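Side-chain contacts in oligopeptide ABC transporter, periplasmic oligopeptide-binding protein, putative (Thermotoga maritima MSB8, PDB 5IPW), which probably binds oligopeptides in the periplasm and delivers them to an ABC transporter for uptake: residues A[502-505]-A[510-513]; A[559-564]-A[572-577]. One frame throughout, in Å; residues are numbered along the deposited sequence.

Contact 1 (A[502-505]-A[510-513])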
loop_
_atom_site.group_PDB
_atom_site.type_symbol
_atom_site.label_atom_id
_atom_site.label_comp_id
_atom_site.label_asym_id
_atom_site.label_seq_id
_atom_site.Cartn_x
_atom_site.Cartn_y
_atom_site.Cartn_z
ATOM N N SER A 502 0.658 -4.275 -7.125
ATOM C CA SER A 502 2.012 -3.944 -6.673
ATOM C C SER A 502 2.687 -5.127 -5.965
ATOM O O SER A 502 3.904 -5.122 -5.771
ATOM C CB SER A 502 1.967 -2.747 -5.722
ATOM O OG SER A 502 1.230 -3.057 -4.549
ATOM N N SER A 503 1.880 -6.108 -5.552
ATOM C CA SER A 503 2.354 -7.349 -4.921
ATOM C C SER A 503 1.438 -8.495 -5.356
ATOM O O SER A 503 0.706 -9.067 -4.545
ATOM C CB SER A 503 2.334 -7.209 -3.398
ATOM O OG SER A 503 3.235 -6.203 -2.962
ATOM N N PRO A 504 1.465 -8.827 -6.653
ATOM C CA PRO A 504 0.451 -9.687 -7.245
ATOM C C PRO A 504 0.576 -11.191 -6.989
ATOM O O PRO A 504 -0.221 -11.954 -7.534
ATOM C CB PRO A 504 0.620 -9.414 -8.742
ATOM C CG PRO A 504 2.058 -9.088 -8.892
ATOM C CD PRO A 504 2.394 -8.298 -7.667
ATOM N N MET A 505 1.538 -11.626 -6.181
ATOM C CA MET A 505 1.820 -13.053 -6.080
ATOM C C MET A 505 0.649 -13.862 -5.519
ATOM O O MET A 505 0.455 -15.005 -5.911
ATOM C CB MET A 505 3.090 -13.312 -5.269
ATOM C CG MET A 505 2.949 -13.131 -3.767
ATOM S SD MET A 505 4.541 -13.269 -2.930
ATOM C CE MET A 505 4.064 -14.266 -1.517
ATOM N N GLY A 510 2.892 -17.058 -10.504
ATOM C CA GLY A 510 4.011 -16.681 -11.368
ATOM C C GLY A 510 4.067 -15.211 -11.756
ATOM O O GLY A 510 4.679 -14.857 -12.766
ATOM N N SER A 511 3.434 -14.349 -10.963
ATOM C CA SER A 511 3.528 -12.905 -11.179
ATOM C C SER A 511 4.773 -12.327 -10.500
ATOM O O SER A 511 5.169 -11.200 -10.785
ATOM C CB SER A 511 2.281 -12.206 -10.659
ATOM O OG SER A 511 2.078 -12.502 -9.294
ATOM N N GLU A 512 5.378 -13.097 -9.597
ATOM C CA GLU A 512 6.592 -12.671 -8.890
ATOM C C GLU A 512 7.584 -13.831 -8.803
ATOM O O GLU A 512 7.225 -14.985 -9.016
ATOM C CB GLU A 512 6.248 -12.154 -7.481
ATOM C CG GLU A 512 5.272 -10.980 -7.452
ATOM C CD GLU A 512 5.172 -10.311 -6.085
ATOM O OE1 GLU A 512 6.220 -9.904 -5.548
ATOM O OE2 GLU A 512 4.050 -10.177 -5.546
ATOM N N ASN A 513 8.832 -13.518 -8.477
ATOM C CA ASN A 513 9.882 -14.542 -8.381
ATOM C C ASN A 513 9.776 -15.438 -7.132
ATOM O O ASN A 513 10.557 -16.384 -6.972
ATOM C CB ASN A 513 11.286 -13.915 -8.493
ATOM C CG ASN A 513 11.620 -12.966 -7.345
ATOM O OD1 ASN A 513 10.808 -12.719 -6.444
ATOM N ND2 ASN A 513 12.831 -12.421 -7.381
#
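Pro504 and Met505 meet Ser511 and Glu512 where one long loop doubles back on itself, in a protein of the periplasmic-binding-protein class (family 5). The loop runs from strand 489-494 to helix 523-534, and neither segment is regular helix or strand. The closest CA pair, Met505 and Ser511, is 5.4 Å apart, which marks the turn-back.

The tight part lies at the proline. Pro504, the buried member of the group, rests the CB-CG edge of its ring on Ser511, with Pro504 CG 3.6 Å from Ser511 CB. The hydroxyl lies beside the same ring: Ser511 OG is 3.4 Å from Pro504 CG, although it bonds elsewhere, to Phe508 O within the turn. Tyr559 of helix 550-564 touches both side chains, so this end of the contact is backed by the protein interior.

Toward the surface the contact becomes more exposed and more polar. Glu512 and Met505 are partly exposed, and their side chains lie nearly perpendicular. Glu512 keeps CG beside its backbone N (chi1 -58°) and runs extended through chi2 (-168°), which carries the carboxylate over the backbone at Ser503 to Met505. Its OE2 approaches Pro504 CD to 3.3 Å and Met505 CB to the same 3.3 Å, so aliphatic carbon flanks the charged oxygen. The loose side is the thioether of Met505, which leads away from this meeting: Met505 SD stays 4.1 Å from Glu512 OE2, and the side chain touches Ile514 further along the loop.

One polar link crosses between the segments, from backbone to side chain: Met505 N donates to Glu512 OE2 over 3.0 Å, noticeably bent at 139°, and the oxygen receives it on its anti lone pair, the one facing away from OE1.

Contact 2 (A[559-564]-A[572-577])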
loop_
_atom_site.group_PDB
_atom_site.type_symbol
_atom_site.label_atom_id
_atom_site.label_comp_id
_atom_site.label_asym_id
_atom_site.label_seq_id
_atom_site.Cartn_x
_atom_site.Cartn_y
_atom_site.Cartn_z
ATOM N N TYR A 559 -2.954 -12.206 -15.607
ATOM C CA TYR A 559 -1.930 -11.307 -15.082
ATOM C C TYR A 559 -1.114 -10.665 -16.191
ATOM O O TYR A 559 -0.874 -9.460 -16.169
ATOM C CB TYR A 559 -0.969 -12.004 -14.120
ATOM C CG TYR A 559 0.102 -11.046 -13.664
ATOM C CD1 TYR A 559 -0.174 -10.076 -12.705
ATOM C CD2 TYR A 559 1.367 -11.061 -14.240
ATOM C CE1 TYR A 559 0.789 -9.169 -12.310
ATOM C CE2 TYR A 559 2.336 -10.159 -13.852
ATOM C CZ TYR A 559 2.041 -9.214 -12.888
ATOM O OH TYR A 559 3.004 -8.317 -12.499
ATOM N N TYR A 560 -0.675 -11.470 -17.152
ATOM C CA TYR A 560 0.195 -10.958 -18.210
ATOM C C TYR A 560 -0.538 -10.066 -19.208
ATOM O O TYR A 560 0.082 -9.261 -19.909
ATOM C CB TYR A 560 0.962 -12.099 -18.884
ATOM C CG TYR A 560 2.169 -12.472 -18.064
ATOM C CD1 TYR A 560 2.082 -13.414 -17.041
ATOM C CD2 TYR A 560 3.383 -11.831 -18.264
ATOM C CE1 TYR A 560 3.186 -13.730 -16.266
ATOM C CE2 TYR A 560 4.491 -12.141 -17.496
ATOM C CZ TYR A 560 4.389 -13.088 -16.501
ATOM O OH TYR A 560 5.496 -13.383 -15.746
ATOM N N GLN A 561 -1.860 -10.197 -19.246
ATOM C CA GLN A 561 -2.700 -9.224 -19.929
ATOM C C GLN A 561 -2.706 -7.928 -19.142
ATOM O O GLN A 561 -2.444 -6.859 -19.695
ATOM C CB GLN A 561 -4.133 -9.735 -20.087
ATOM C CG GLN A 561 -4.326 -10.668 -21.269
ATOM C CD GLN A 561 -5.785 -11.010 -21.492
ATOM O OE1 GLN A 561 -6.336 -11.890 -20.825
ATOM N NE2 GLN A 561 -6.422 -10.313 -22.432
ATOM N N ILE A 562 -2.991 -8.032 -17.849
ATOM C CA ILE A 562 -3.046 -6.861 -16.982
ATOM C C ILE A 562 -1.728 -6.091 -17.033
ATOM O O ILE A 562 -1.720 -4.863 -17.058
ATOM C CB ILE A 562 -3.374 -7.247 -15.526
ATOM C CG1 ILE A 562 -4.820 -7.749 -15.427
ATOM C CG2 ILE A 562 -3.184 -6.048 -14.605
ATOM C CD1 ILE A 562 -5.191 -8.331 -14.079
ATOM N N ALA A 563 -0.620 -6.827 -17.065
ATOM C CA ALA A 563 0.716 -6.232 -17.104
ATOM C C ALA A 563 0.980 -5.404 -18.356
ATOM O O ALA A 563 1.793 -4.480 -18.326
ATOM C CB ALA A 563 1.771 -7.322 -16.984
ATOM N N SER A 564 0.308 -5.746 -19.450
ATOM C CA SER A 564 0.550 -5.114 -20.748
ATOM C C SER A 564 -0.447 -4.007 -21.114
ATOM O O SER A 564 -0.140 -3.157 -21.957
ATOM C CB SER A 564 0.530 -6.183 -21.837
ATOM O OG SER A 564 -0.659 -6.944 -21.752
ATOM N N LYS A 572 -9.850 -3.351 -14.498
ATOM C CA LYS A 572 -10.964 -3.673 -13.592
ATOM C C LYS A 572 -11.794 -4.857 -14.098
ATOM O O LYS A 572 -12.261 -5.683 -13.312
ATOM C CB LYS A 572 -11.862 -2.446 -13.374
ATOM C CG LYS A 572 -12.913 -2.634 -12.284
ATOM C CD LYS A 572 -13.345 -1.319 -11.636
ATOM C CE LYS A 572 -12.241 -0.714 -10.771
ATOM N NZ LYS A 572 -12.738 0.272 -9.768
ATOM N N GLU A 573 -11.961 -4.931 -15.413
ATOM C CA GLU A 573 -12.647 -6.058 -16.046
ATOM C C GLU A 573 -11.814 -7.341 -15.968
ATOM O O GLU A 573 -12.364 -8.422 -15.766
ATOM C CB GLU A 573 -12.971 -5.738 -17.512
ATOM C CG GLU A 573 -14.019 -4.646 -17.698
ATOM C CD GLU A 573 -14.091 -4.130 -19.123
ATOM O OE1 GLU A 573 -13.478 -4.744 -20.025
ATOM O OE2 GLU A 573 -14.765 -3.102 -19.341
ATOM N N LEU A 574 -10.498 -7.216 -16.144
ATOM C CA LEU A 574 -9.583 -8.362 -16.049
ATOM C C LEU A 574 -9.439 -8.883 -14.613
ATOM O O LEU A 574 -9.373 -10.095 -14.392
ATOM C CB LEU A 574 -8.211 -8.009 -16.632
ATOM C CG LEU A 574 -8.168 -7.854 -18.160
ATOM C CD1 LEU A 574 -6.886 -7.157 -18.599
ATOM C CD2 LEU A 574 -8.314 -9.189 -18.878
ATOM N N MET A 575 -9.398 -7.973 -13.644
ATOM C CA MET A 575 -9.365 -8.357 -12.234
ATOM C C MET A 575 -10.662 -9.020 -11.804
ATOM O O MET A 575 -10.660 -9.866 -10.913
ATOM C CB MET A 575 -9.100 -7.142 -11.346
ATOM C CG MET A 575 -7.668 -6.630 -11.405
ATOM S SD MET A 575 -6.433 -7.797 -10.793
ATOM C CE MET A 575 -6.912 -8.002 -9.078
ATOM N N ALA A 576 -11.768 -8.622 -12.428
ATOM C CA ALA A 576 -13.061 -9.265 -12.202
ATOM C C ALA A 576 -12.976 -10.763 -12.486
ATOM O O ALA A 576 -13.423 -11.576 -11.683
ATOM C CB ALA A 576 -14.133 -8.623 -13.071
ATOM N N GLU A 577 -12.376 -11.112 -13.621
ATOM C CA GLU A 577 -12.225 -12.515 -14.030
ATOM C C GLU A 577 -11.360 -13.304 -13.046
ATOM O O GLU A 577 -11.680 -14.441 -12.689
ATOM C CB GLU A 577 -11.583 -12.612 -15.412
ATOM C CG GLU A 577 -12.186 -11.696 -16.460
ATOM C CD GLU A 577 -11.990 -12.225 -17.859
ATOM O OE1 GLU A 577 -12.450 -13.351 -18.130
ATOM O OE2 GLU A 577 -11.378 -11.517 -18.686
#
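Ile562 lies against Leu574 and Met575 near the closed end of an alpha-alpha hairpin, next to the turn that joins helices 550-564 and 568-584. The axes of the two short helical segments point in nearly opposite directions, 167° between them, and approach to 9.9 Å. The nearest CA atoms belong to Ile562 and Leu574, 6.8 Å apart, which sets these two side chains facing one another across the interface.

Their orientation is antiparallel as well: the side chains of Ile562 and Leu574 run alongside in opposite senses. Ile562 CG1 is 3.6 Å from Leu574 CB and 3.8 Å from Leu574 CD1. With CG1 placed beside the backbone N and chi2 extended (172°), the isoleucine carries CD1 beyond Leu574 to Met575. There the approach changes to roughly a right angle, and Ile562 CD1 lies 3.6 Å from Met575 SD. Bends at both chi2 and chi3 fold the methionine, whose side chain also touches Phe508. An alanine in place of Ile562 would probably leave Leu574 CB and Met575 SD without their partner in the opposing helix and open a gap between the helices.

On the other flank Leu574 meets Gln561, again nearly crosswise. The two methyls divide the work: Leu574 CD1 lies 4.1 Å from Gln561 CB, while Leu574 CD2 lies 3.9 Å from Gln561 OE1, beside the amide. Gln561 is exposed, whereas Ile562, Leu574 and Met575 are buried, so the interface grades from an apolar interior to a polar border.

No hydrogen bond joins the two segments, and their contacts are aliphatic carbon, thioether sulfur and the amide of Gln561; cohesion here therefore rests on van der Waals packing and the burial of apolar surface.

How the contacts relate
Contact 1 comes first in the sequence and is complete before contact 2 begins; their centres are about 13 Å apart. Contact 1 belongs to the loop leading from strand 489-494 to helix 523-534; contact 2 joins helices 550-564 and 568-584. They touch through helix 550-564: Tyr559 CE1 lies 3.6 Å from Pro504 CB, and Tyr559 CZ is 3.7 Å from Ser511 CB. Phe508, in the turn between the segments of contact 1, meets both Tyr559 and Met575 and so reaches both helices. The folded loop therefore packs on the helical hairpin through Tyr559, with Phe508 bridging to Met575, and this joins two parts of the chain separated by helix 523-534.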